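PDB 2RBD: BH2358 protein from Bacillus halodurans C-125, which is of unknown function but is possibly a spore coat protein, from a family of the ferritin clan. Local coordinates for residues Trp23-Thr28 with Val116-Ile121; Ala105-Asp110 with Gly146-Leu151. All blocks are in the same frame, centred on the assembly; numbering follows the deposited sequence. Where two conformers were deposited one is given.

Interaction 1: residues Trp23-Thr28 with Val116-Ile121; sequences WTYLST and VTCSQI
In the four-helix bundle of this ferritin-clan protein, Y25 of helix 16-42 reaches across to T117, C118 and I121 of helix 100-124. The two short segments run nearly antiparallel, at 164°, and their axes come no closer than 11.7 Å. The long tyrosine side chain bridges this distance. CG of Y25 is anti to its own backbone N (chi1 -170°), which sends the ring toward the second helix. The methyl CG2 of T117 meets the ring at its edge, in the ring plane, with CG2 3.8 Å from Y25 CD2. T117 OG1 bonds to K113 O of its own helix, which is consistent with the methyl being held on the tyrosine side. C118 SG makes an oblique sulfur-aromatic contact, 5.0 Å from the centroid of the Y25 ring and 62° off its normal. The same sulfur lies 3.6 Å from Y25 OH. I121 CD1 also approaches obliquely, 4.2 Å from Y25 CD2. The hydroxyl of Y25 is hydrogen-bonded to E62. Shortened to an alanine, this position would probably lose its contact with C118 and leave E62 without the hydroxyl. The other two helices of the bundle complete the setting: E62 and L66 come from helix 46-72, while F134, edge-to-face with Y25, and K141 come from helix 128-155.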
ATOM      1  N   TRP A  23      14.815  -3.479   9.121  1.00 13.01           N
ATOM      2  CA  TRP A  23      14.630  -4.335  10.303  1.00 12.72           C
ATOM      3  C   TRP A  23      13.321  -5.112  10.225  1.00 12.63           C
ATOM      4  O   TRP A  23      13.274  -6.333  10.490  1.00 11.76           O
ATOM      5  CB  TRP A  23      14.652  -3.466  11.562  1.00 12.56           C
ATOM      6  CG  TRP A  23      14.574  -4.207  12.845  1.00 13.10           C
ATOM      7  CD1 TRP A  23      15.628  -4.598  13.616  1.00 16.59           C
ATOM      8  CD2 TRP A  23      13.401  -4.593  13.556  1.00 12.41           C
ATOM      9  NE1 TRP A  23      15.192  -5.225  14.738  1.00 15.90           N
ATOM     10  CE2 TRP A  23      13.829  -5.257  14.735  1.00 13.60           C
ATOM     11  CE3 TRP A  23      12.029  -4.456  13.318  1.00 14.50           C
ATOM     12  CZ2 TRP A  23      12.946  -5.762  15.667  1.00 14.66           C
ATOM     13  CZ3 TRP A  23      11.158  -4.985  14.226  1.00 16.21           C
ATOM     14  CH2 TRP A  23      11.619  -5.640  15.387  1.00 16.08           C
ATOM     15  N   THR A  24      12.243  -4.431   9.855  1.00 11.13           N
ATOM     16  CA  THR A  24      10.965  -5.071   9.735  1.00 12.62           C
ATOM     17  C   THR A  24      10.937  -6.144   8.610  1.00 12.30           C
ATOM     18  O   THR A  24      10.368  -7.230   8.767  1.00 10.87           O
ATOM     19  CB  THR A  24       9.881  -4.007   9.538  1.00 12.40           C
ATOM     20  OG1 THR A  24       9.775  -3.202  10.717  1.00 13.20           O
ATOM     21  CG2 THR A  24       8.527  -4.653   9.294  1.00 11.87           C
ATOM     22  N   TYR A  25      11.542  -5.841   7.476  1.00 13.03           N
ATOM     23  CA  TYR A  25      11.631  -6.779   6.370  1.00 12.08           C
ATOM     24  C   TYR A  25      12.374  -8.058   6.773  1.00 11.07           C
ATOM     25  O   TYR A  25      12.009  -9.190   6.465  1.00 12.23           O
ATOM     26  CB  TYR A  25      12.286  -6.072   5.166  1.00 13.84           C
ATOM     27  CG  TYR A  25      12.233  -6.838   3.864  1.00 10.90           C
ATOM     28  CD1 TYR A  25      13.177  -7.809   3.571  1.00 11.94           C
ATOM     29  CD2 TYR A  25      11.229  -6.589   2.905  1.00 14.63           C
ATOM     30  CE1 TYR A  25      13.156  -8.463   2.366  1.00 14.19           C
ATOM     31  CE2 TYR A  25      11.207  -7.270   1.715  1.00 18.30           C
ATOM     32  CZ  TYR A  25      12.148  -8.225   1.451  1.00 16.08           C
ATOM     33  OH  TYR A  25      12.192  -8.913   0.246  1.00 18.53           O
ATOM     34  N   LEU A  26      13.500  -7.882   7.436  1.00 11.91           N
ATOM     35  CA  LEU A  26      14.274  -9.010   7.961  1.00 12.93           C
ATOM     36  C   LEU A  26      13.444  -9.836   8.964  1.00 10.14           C
ATOM     37  O   LEU A  26      13.433 -11.048   8.906  1.00 12.40           O
ATOM     38  CB  LEU A  26      15.546  -8.456   8.623  1.00 13.26           C
ATOM     39  CG  LEU A  26      16.447  -9.454   9.345  1.00 15.54           C
ATOM     40  CD1 LEU A  26      16.851 -10.642   8.443  1.00 14.19           C
ATOM     41  CD2 LEU A  26      17.692  -8.734   9.934  1.00 14.72           C
ATOM     42  N   SER A  27      12.759  -9.170   9.889  1.00 10.87           N
ATOM     43  CA  SER A  27      11.886  -9.876  10.809  0.60 12.30           C
ATOM     44  C   SER A  27      10.771 -10.645  10.072  1.00 13.72           C
ATOM     45  O   SER A  27      10.468 -11.789  10.430  1.00 12.16           O
ATOM     46  CB  SER A  27      11.329  -8.910  11.873  0.60 12.74           C
ATOM     47  OG  SER A  27      10.745  -9.620  12.956  0.60 13.59           O
ATOM     48  N   THR A  28      10.157 -10.013   9.072  1.00 13.04           N
ATOM     49  CA  THR A  28       9.139 -10.669   8.238  1.00 11.45           C
ATOM     50  C   THR A  28       9.718 -11.940   7.590  1.00 11.69           C
ATOM     51  O   THR A  28       9.105 -13.020   7.671  1.00 12.11           O
ATOM     52  CB  THR A  28       8.545  -9.695   7.239  1.00 12.45           C
ATOM     53  OG1 THR A  28       7.962  -8.608   7.980  1.00 15.23           O
ATOM     54  CG2 THR A  28       7.441 -10.406   6.414  1.00 13.17           C
ATOM     55  N   VAL A 116       5.297  -5.344  -3.031  1.00 10.48           N
ATOM     56  CA  VAL A 116       4.858  -4.036  -2.552  1.00 10.49           C
ATOM     57  C   VAL A 116       5.809  -3.479  -1.496  1.00 10.54           C
ATOM     58  O   VAL A 116       6.225  -2.323  -1.594  1.00 10.45           O
ATOM     59  CB  VAL A 116       3.408  -4.074  -2.083  1.00 10.19           C
ATOM     60  CG1 VAL A 116       3.019  -2.762  -1.335  1.00 12.06           C
ATOM     61  CG2 VAL A 116       2.470  -4.283  -3.314  1.00 11.14           C
ATOM     62  N   THR A 117       6.182  -4.289  -0.527  1.00 10.63           N
ATOM     63  CA  THR A 117       7.125  -3.827   0.487  1.00 10.91           C
ATOM     64  C   THR A 117       8.462  -3.392  -0.112  1.00 11.70           C
ATOM     65  O   THR A 117       8.995  -2.342   0.229  1.00 10.82           O
ATOM     66  CB  THR A 117       7.343  -4.896   1.547  1.00 10.16           C
ATOM     67  OG1 THR A 117       6.066  -5.334   2.042  1.00 12.01           O
ATOM     68  CG2 THR A 117       8.209  -4.335   2.689  1.00 10.50           C
ATOM     69  N   CYS A 118       9.005  -4.174  -1.032  1.00 10.90           N
ATOM     70  CA  CYS A 118      10.209  -3.744  -1.730  1.00 10.45           C
ATOM     71  C   CYS A 118      10.047  -2.373  -2.378  1.00 10.75           C
ATOM     72  O   CYS A 118      10.916  -1.512  -2.217  1.00 11.74           O
ATOM     73  CB  CYS A 118      10.648  -4.765  -2.776  1.00 12.00           C
ATOM     74  SG  CYS A 118      11.338  -6.295  -2.091  1.00 12.57           S
ATOM     75  N   SER A 119       8.934  -2.153  -3.092  1.00 10.15           N
ATOM     76  CA  SER A 119       8.716  -0.872  -3.762  1.00  9.29           C
ATOM     77  C   SER A 119       8.594   0.275  -2.789  1.00 11.36           C
ATOM     78  O   SER A 119       9.090   1.371  -3.021  1.00 10.90           O
ATOM     79  CB  SER A 119       7.489  -0.952  -4.665  1.00 12.31           C
ATOM     80  OG  SER A 119       7.734  -1.860  -5.745  1.00 12.36           O
ATOM     81  N   GLN A 120       7.930   0.033  -1.666  1.00 11.16           N
ATOM     82  CA  GLN A 120       7.837   1.020  -0.593  1.00 10.51           C
ATOM     83  C   GLN A 120       9.210   1.452  -0.036  1.00 10.68           C
ATOM     84  O   GLN A 120       9.437   2.658   0.140  1.00 11.69           O
ATOM     85  CB  GLN A 120       6.982   0.489   0.562  1.00 10.12           C
ATOM     86  CG  GLN A 120       5.498   0.305   0.213  1.00  9.12           C
ATOM     87  CD  GLN A 120       4.683  -0.391   1.277  1.00 12.97           C
ATOM     88  OE1 GLN A 120       3.456  -0.093   1.447  1.00 16.93           O
ATOM     89  NE2 GLN A 120       5.263  -1.320   1.936  1.00  9.74           N
ATOM     90  N   ILE A 121      10.072   0.476   0.203  1.00 11.01           N
ATOM     91  CA  ILE A 121      11.407   0.743   0.725  1.00 12.02           C
ATOM     92  C   ILE A 121      12.242   1.503  -0.296  1.00 13.02           C
ATOM     93  O   ILE A 121      12.954   2.462   0.062  1.00 14.26           O
ATOM     94  CB  ILE A 121      12.073  -0.538   1.222  1.00 10.67           C
ATOM     95  CG1 ILE A 121      11.302  -1.088   2.447  1.00 13.89           C
ATOM     96  CG2 ILE A 121      13.548  -0.244   1.607  1.00 13.18           C
ATOM     97  CD1 ILE A 121      11.801  -2.458   2.983  1.00 12.43           C
TER

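Interaction 2: residues Ala105-Asp110 with Gly146-Leu151; sequences ATISMD and GKMLKL
The selenomethionine M148 lays its terminal methyl against I107 and S108 of the facing helix. This is the tight part of the contact. M148 CE lies 3.7 Å from S108 OG and 4.0 Å from I107 CG2. The selenium also touches the isoleucine, with SE 4.1 Å from I107 CG2, and the two side chains cross at about a right angle. The M148 chain is bent at both chi2 (-59°) and chi3 (-53°), which folds the methyl round beside the serine. The backbones are close here, since the CA atoms of S108 and M148 are 6.3 Å apart. The contact joins the last two long helices of the ferritin-like bundle, 100-124 and 128-155, which follow each other in the chain. S108 OG bonds to S104 O, one turn back, and to N152 ND2 of the partner helix, so a satisfied hydroxyl borders the apolar methyl. On the buried side, I107 packs on I52 and Y36 of the other two helices. The contact loosens beyond S108, which is partly exposed. M109 is exposed on the outer face of its helix, and K147 turns to a salt bridge with E54 of helix 46-72.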
ATOM      1  N   ALA A 105      -1.643 -20.752  -1.950  1.00 15.10           N
ATOM      2  CA  ALA A 105      -2.332 -19.453  -1.873  1.00 15.23           C
ATOM      3  C   ALA A 105      -1.647 -18.508  -0.913  1.00 14.84           C
ATOM      4  O   ALA A 105      -1.436 -17.349  -1.242  1.00 13.68           O
ATOM      5  CB  ALA A 105      -3.762 -19.648  -1.452  1.00 14.40           C
ATOM      6  N   THR A 106      -1.307 -19.012   0.264  1.00 14.52           N
ATOM      7  CA  THR A 106      -0.626 -18.233   1.259  1.00 14.25           C
ATOM      8  C   THR A 106       0.700 -17.694   0.790  1.00 15.35           C
ATOM      9  O   THR A 106       0.995 -16.487   0.908  1.00 12.57           O
ATOM     10  CB  THR A 106      -0.420 -19.076   2.526  1.00 16.21           C
ATOM     11  OG1 THR A 106      -1.705 -19.457   3.011  1.00 19.28           O
ATOM     12  CG2 THR A 106       0.332 -18.298   3.608  1.00 17.50           C
ATOM     13  N   ILE A 107       1.511 -18.575   0.233  1.00 14.36           N
ATOM     14  CA  ILE A 107       2.801 -18.170  -0.253  1.00 13.26           C
ATOM     15  C   ILE A 107       2.653 -17.147  -1.399  1.00 14.83           C
ATOM     16  O   ILE A 107       3.366 -16.163  -1.478  1.00 13.25           O
ATOM     17  CB  ILE A 107       3.613 -19.392  -0.705  1.00 15.59           C
ATOM     18  CG1 ILE A 107       3.884 -20.270   0.509  1.00 15.19           C
ATOM     19  CG2 ILE A 107       4.911 -18.914  -1.431  1.00 11.22           C
ATOM     20  CD1 ILE A 107       4.607 -21.539   0.191  1.00 19.13           C
ATOM     21  N   SER A 108       1.702 -17.376  -2.290  1.00 13.08           N
ATOM     22  CA  SER A 108       1.459 -16.421  -3.388  1.00 16.14           C
ATOM     23  C   SER A 108       1.084 -15.025  -2.872  1.00 14.02           C
ATOM     24  O   SER A 108       1.587 -13.997  -3.364  1.00 13.93           O
ATOM     25  CB  SER A 108       0.370 -16.943  -4.315  1.00 16.60           C
ATOM     26  OG  SER A 108       0.783 -18.191  -4.874  1.00 19.80           O
HETATM   27  N   MSE A 109       0.253 -14.983  -1.829  1.00 13.64           N
HETATM   28  CA  MSE A 109      -0.107 -13.703  -1.228  0.70 14.97           C
HETATM   29  C   MSE A 109       1.091 -13.059  -0.539  1.00 12.56           C
HETATM   30  O   MSE A 109       1.266 -11.845  -0.626  1.00 11.97           O
HETATM   31  CB  MSE A 109      -1.284 -13.852  -0.278  0.70 16.21           C
HETATM   32  CG  MSE A 109      -2.537 -14.126  -1.029  0.70 21.57           C
HETATM   33 SE   MSE A 109      -4.044 -14.322   0.119  0.56 26.69          SE
HETATM   34  CE  MSE A 109      -3.648 -15.977   0.813  0.70 20.51           C
ATOM     35  N   ASP A 110       1.890 -13.869   0.107  1.00 11.98           N
ATOM     36  CA  ASP A 110       3.097 -13.356   0.743  1.00 10.84           C
ATOM     37  C   ASP A 110       4.055 -12.703  -0.291  1.00 12.39           C
ATOM     38  O   ASP A 110       4.658 -11.633  -0.052  1.00 11.46           O
ATOM     39  CB  ASP A 110       3.886 -14.462   1.488  1.00 12.86           C
ATOM     40  CG  ASP A 110       3.176 -15.028   2.720  1.00 13.67           C
ATOM     41  OD1 ASP A 110       2.362 -14.301   3.346  1.00 15.68           O
ATOM     42  OD2 ASP A 110       3.444 -16.208   3.046  1.00 15.16           O
ATOM     43  N   GLY A 146       6.079 -15.322 -10.533  1.00 13.92           N
ATOM     44  CA  GLY A 146       5.646 -15.909 -11.801  1.00 13.40           C
ATOM     45  C   GLY A 146       5.660 -17.446 -11.790  1.00 14.65           C
ATOM     46  O   GLY A 146       4.781 -18.088 -12.364  1.00 15.35           O
ATOM     47  N   LYS A 147       6.641 -18.019 -11.114  1.00 14.95           N
ATOM     48  CA  LYS A 147       6.702 -19.468 -10.878  1.00 16.86           C
ATOM     49  C   LYS A 147       5.546 -19.969 -10.034  1.00 16.70           C
ATOM     50  O   LYS A 147       4.985 -21.024 -10.326  1.00 17.12           O
ATOM     51  CB  LYS A 147       8.024 -19.857 -10.231  1.00 17.94           C
ATOM     52  CG  LYS A 147       9.250 -19.697 -11.067  1.00 23.57           C
ATOM     53  CD  LYS A 147      10.423 -19.910 -10.091  1.00 31.07           C
ATOM     54  CE  LYS A 147      11.563 -20.625 -10.670  1.00 39.89           C
ATOM     55  NZ  LYS A 147      12.096 -21.580  -9.672  1.00 31.98           N
HETATM   56  N   MSE A 148       5.183 -19.241  -8.972  1.00 13.95           N
HETATM   57  CA  MSE A 148       4.000 -19.584  -8.192  1.00 14.64           C
HETATM   58  C   MSE A 148       2.725 -19.549  -9.004  1.00 16.80           C
HETATM   59  O   MSE A 148       1.920 -20.421  -8.884  1.00 15.02           O
HETATM   60  CB  MSE A 148       3.897 -18.659  -6.954  1.00 14.54           C
HETATM   61  CG  MSE A 148       5.000 -18.849  -5.925  1.00 16.28           C
HETATM   62 SE   MSE A 148       5.145 -20.642  -5.171  0.80 16.78          SE
HETATM   63  CE  MSE A 148       3.317 -20.908  -4.564  1.00 16.98           C
ATOM     64  N   LEU A 149       2.549 -18.535  -9.843  1.00 15.88           N
ATOM     65  CA  LEU A 149       1.375 -18.459 -10.681  1.00 15.51           C
ATOM     66  C   LEU A 149       1.325 -19.662 -11.622  1.00 15.40           C
ATOM     67  O   LEU A 149       0.263 -20.261 -11.783  1.00 15.88           O
ATOM     68  CB  LEU A 149       1.390 -17.166 -11.475  1.00 15.87           C
ATOM     69  CG  LEU A 149       0.213 -16.894 -12.421  1.00 17.24           C
ATOM     70  CD1 LEU A 149      -1.094 -16.948 -11.612  1.00 16.46           C
ATOM     71  CD2 LEU A 149       0.416 -15.552 -13.143  1.00 15.97           C
ATOM     72  N   LYS A 150       2.457 -20.010 -12.227  1.00 15.52           N
ATOM     73  CA  LYS A 150       2.527 -21.186 -13.130  1.00 15.63           C
ATOM     74  C   LYS A 150       2.120 -22.476 -12.398  1.00 17.37           C
ATOM     75  O   LYS A 150       1.323 -23.279 -12.907  1.00 16.85           O
ATOM     76  CB  LYS A 150       3.920 -21.326 -13.712  1.00 17.58           C
ATOM     77  CG  LYS A 150       4.163 -20.407 -14.895  1.00 23.68           C
ATOM     78  CD  LYS A 150       5.613 -20.379 -15.305  1.00 25.11           C
ATOM     79  CE  LYS A 150       5.862 -19.321 -16.386  1.00 36.12           C
ATOM     80  NZ  LYS A 150       7.310 -19.338 -16.758  1.00 46.09           N
ATOM     81  N   LEU A 151       2.632 -22.649 -11.185  1.00 14.75           N
ATOM     82  CA  LEU A 151       2.262 -23.782 -10.324  1.00 15.30           C
ATOM     83  C   LEU A 151       0.775 -23.844 -10.092  1.00 16.39           C
ATOM     84  O   LEU A 151       0.157 -24.883 -10.287  1.00 15.68           O
ATOM     85  CB  LEU A 151       3.002 -23.726  -8.995  1.00 17.73           C
ATOM     86  CG  LEU A 151       2.724 -24.821  -7.954  1.00 20.16           C
ATOM     87  CD1 LEU A 151       3.453 -26.072  -8.355  1.00 18.85           C
ATOM     88  CD2 LEU A 151       3.116 -24.396  -6.514  1.00 18.12           C
TER

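From the N terminus, the chain first passes through 23-28 on helix 16-42. It then runs through helix 46-72 and a long connection before entering helix 100-124. There it meets 105-110, the first half of interaction 2, and then 116-121, which closes interaction 1 over 87 intervening residues. Interaction 2 closes later, at 146-151 on helix 128-155, over a much shorter loop of 35 residues. The two loops therefore cross and do not nest. Helix 100-124 serves both contacts, joined to the first helix by one and to the last by the other. Their centres are 18 Å apart, on opposite sides of the chain's centre.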